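Local coordinates for ribosome maturation protein SDO1 homolog (Methanothermobacter thermautotrophicus, PDB 2WBM), which probably binds the ribosome and takes part in its maturation, as a flexible three-domain archaeal member of the SDO1/SBDS family, at residues 60-69 with 93-101. Numbering follows the deposited sequence.
Sequences VEDVLAVQEV and PLEVTPVIL
The carbonyl O of P93 is gripped twice by T97, whose backbone N and OG1 reach it from opposite faces of its plane, and both L64 methyls lie against the hydroxyl that makes the second bond. This T97 OG1 to P93 O bond is 2.7 Å long, with a C=O...donor angle of 152°. The contact lies in the SBDS N-terminal domain, an alpha+beta fold with helices on a three-stranded antiparallel sheet, in which the first turns of helix 93-103 pack against the short helix 60-63 and the loop after it. With T97 OG1 beside its own backbone N (chi1 -66°), the hydroxyl turns back to the preceding helical turn and CG2 is left to face V60. There V60 CG2 presses to 3.4 Å from T97 CG2, tighter than usual for two methyls. L64 meets T97 tip to tip, while its CD1 also touches L94 CD2 at 3.7 Å. The extended end of Q67 lies across the same leucine methyl, its CD 3.8 Å from L94 CD2, and E61, bent at chi2, crosses L94 at about a right angle with OE2 3.8 Å from L94 CD1, so polar chains border this outer side. Deeper in, V63 and L101 meet end to end and both rest on A48 of helix 45-52; V41 of strand 37-43 backs L64 and T97. At the far end the chain bends in an inverse gamma turn centred on Q67, and V69 CG2 settles 4.0 Å from P93 CB and equally close to V96 CG1.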
# COMPACT_ATOMS: atom_id res chain seq x y z
N VAL A 60 2.86 -19.23 -3.98
CA VAL A 60 2.32 -19.32 -5.32
C VAL A 60 0.87 -19.84 -5.32
O VAL A 60 0.05 -19.39 -6.14
CB VAL A 60 3.26 -20.11 -6.28
CG1 VAL A 60 3.24 -21.61 -6.00
CG2 VAL A 60 2.88 -19.83 -7.72
N GLU A 61 0.56 -20.75 -4.40
CA GLU A 61 -0.80 -21.30 -4.28
C GLU A 61 -1.82 -20.20 -3.97
O GLU A 61 -2.95 -20.26 -4.43
CB GLU A 61 -0.86 -22.40 -3.22
CG GLU A 61 -0.08 -23.65 -3.62
CD GLU A 61 1.36 -23.67 -3.12
OE1 GLU A 61 1.94 -22.59 -2.86
OE2 GLU A 61 1.92 -24.78 -2.99
N ASP A 62 -1.41 -19.19 -3.22
CA ASP A 62 -2.33 -18.09 -2.92
C ASP A 62 -2.46 -17.09 -4.09
O ASP A 62 -3.45 -16.37 -4.18
CB ASP A 62 -1.94 -17.41 -1.62
CG ASP A 62 -2.13 -18.34 -0.41
OD1 ASP A 62 -3.04 -19.20 -0.42
OD2 ASP A 62 -1.35 -18.22 0.54
N VAL A 63 -1.46 -17.05 -4.96
CA VAL A 63 -1.47 -16.15 -6.11
C VAL A 63 -2.45 -16.64 -7.20
O VAL A 63 -3.18 -15.84 -7.80
CB VAL A 63 -0.05 -15.97 -6.70
CG1 VAL A 63 -0.09 -15.09 -7.95
CG2 VAL A 63 0.90 -15.37 -5.68
N LEU A 64 -2.47 -17.95 -7.44
CA LEU A 64 -3.24 -18.53 -8.56
C LEU A 64 -4.74 -18.57 -8.31
O LEU A 64 -5.18 -19.05 -7.29
CB LEU A 64 -2.76 -19.95 -8.86
CG LEU A 64 -1.41 -20.00 -9.58
CD1 LEU A 64 -0.78 -21.37 -9.39
CD2 LEU A 64 -1.57 -19.68 -11.09
N ALA A 65 -5.52 -18.10 -9.29
CA ALA A 65 -6.98 -18.23 -9.25
C ALA A 65 -7.42 -19.71 -9.45
O ALA A 65 -8.38 -20.18 -8.83
CB ALA A 65 -7.60 -17.36 -10.32
N VAL A 66 -6.71 -20.38 -10.35
CA VAL A 66 -6.84 -21.83 -10.60
C VAL A 66 -5.44 -22.36 -10.89
O VAL A 66 -4.61 -21.63 -11.45
CB VAL A 66 -7.79 -22.17 -11.81
CG1 VAL A 66 -9.24 -21.86 -11.47
CG2 VAL A 66 -7.34 -21.43 -13.09
N GLN A 67 -5.17 -23.60 -10.52
CA GLN A 67 -3.83 -24.16 -10.76
C GLN A 67 -3.76 -24.79 -12.15
O GLN A 67 -3.65 -26.00 -12.28
CB GLN A 67 -3.47 -25.19 -9.67
CG GLN A 67 -3.48 -24.61 -8.27
CD GLN A 67 -3.03 -25.61 -7.22
OE1 GLN A 67 -2.73 -26.76 -7.52
NE2 GLN A 67 -3.00 -25.18 -5.96
N GLU A 68 -3.85 -23.94 -13.17
CA GLU A 68 -3.84 -24.42 -14.57
C GLU A 68 -2.99 -23.46 -15.37
O GLU A 68 -3.00 -22.25 -15.11
CB GLU A 68 -5.24 -24.44 -15.17
CG GLU A 68 -6.21 -25.34 -14.46
CD GLU A 68 -7.58 -25.31 -15.11
OE1 GLU A 68 -8.20 -24.23 -15.07
OE2 GLU A 68 -8.02 -26.35 -15.63
N VAL A 69 -2.24 -24.00 -16.32
CA VAL A 69 -1.43 -23.17 -17.21
C VAL A 69 -2.13 -23.15 -18.56
O VAL A 69 -2.44 -24.20 -19.16
CB VAL A 69 0.02 -23.68 -17.33
CG1 VAL A 69 0.81 -22.79 -18.30
CG2 VAL A 69 0.71 -23.72 -15.94
N PRO A 93 2.06 -27.05 -12.69
CA PRO A 93 1.63 -25.63 -12.68
C PRO A 93 2.19 -24.82 -11.51
O PRO A 93 2.39 -23.61 -11.64
CB PRO A 93 0.11 -25.73 -12.55
CG PRO A 93 -0.22 -27.03 -13.21
CD PRO A 93 0.90 -27.96 -12.74
N LEU A 94 2.46 -25.48 -10.37
CA LEU A 94 3.01 -24.77 -9.21
C LEU A 94 4.50 -24.48 -9.39
O LEU A 94 5.06 -23.66 -8.67
CB LEU A 94 2.73 -25.54 -7.91
CG LEU A 94 1.23 -25.70 -7.57
CD1 LEU A 94 1.00 -26.49 -6.30
CD2 LEU A 94 0.51 -24.33 -7.50
N GLU A 95 5.14 -25.17 -10.34
CA GLU A 95 6.55 -24.93 -10.63
C GLU A 95 6.69 -24.02 -11.85
O GLU A 95 7.65 -23.25 -11.96
CB GLU A 95 7.32 -26.24 -10.82
CG GLU A 95 7.46 -27.05 -9.52
CD GLU A 95 8.13 -28.41 -9.71
OE1 GLU A 95 8.43 -28.80 -10.86
OE2 GLU A 95 8.37 -29.10 -8.69
N VAL A 96 5.73 -24.08 -12.76
CA VAL A 96 5.73 -23.21 -13.93
C VAL A 96 5.36 -21.77 -13.55
O VAL A 96 5.97 -20.80 -14.04
CB VAL A 96 4.79 -23.75 -15.03
CG1 VAL A 96 4.59 -22.72 -16.16
CG2 VAL A 96 5.33 -25.06 -15.59
N THR A 97 4.35 -21.63 -12.70
CA THR A 97 3.81 -20.31 -12.37
C THR A 97 4.84 -19.29 -11.81
O THR A 97 4.82 -18.13 -12.24
CB THR A 97 2.57 -20.44 -11.45
OG1 THR A 97 1.52 -21.08 -12.17
CG2 THR A 97 2.11 -19.07 -10.96
N PRO A 98 5.73 -19.71 -10.89
CA PRO A 98 6.74 -18.74 -10.39
C PRO A 98 7.62 -18.19 -11.51
O PRO A 98 8.01 -17.02 -11.45
CB PRO A 98 7.59 -19.56 -9.42
CG PRO A 98 6.68 -20.65 -8.95
CD PRO A 98 5.81 -20.98 -10.14
N VAL A 99 7.91 -19.01 -12.52
CA VAL A 99 8.70 -18.55 -13.67
C VAL A 99 7.90 -17.53 -14.50
O VAL A 99 8.43 -16.47 -14.88
CB VAL A 99 9.19 -19.72 -14.57
CG1 VAL A 99 10.10 -19.20 -15.68
CG2 VAL A 99 9.95 -20.75 -13.71
N ILE A 100 6.63 -17.83 -14.74
CA ILE A 100 5.78 -16.89 -15.48
C ILE A 100 5.68 -15.57 -14.71
O ILE A 100 5.83 -14.49 -15.29
CB ILE A 100 4.39 -17.46 -15.79
CG1 ILE A 100 4.52 -18.68 -16.71
CG2 ILE A 100 3.52 -16.39 -16.45
CD1 ILE A 100 3.18 -19.35 -17.03
N LEU A 101 5.45 -15.65 -13.40
CA LEU A 101 5.35 -14.43 -12.58
C LEU A 101 6.63 -13.60 -12.55
O LEU A 101 6.60 -12.35 -12.60
CB LEU A 101 4.91 -14.78 -11.15
CG LEU A 101 3.45 -15.21 -11.00
CD1 LEU A 101 3.21 -15.80 -9.62
CD2 LEU A 101 2.50 -14.03 -11.26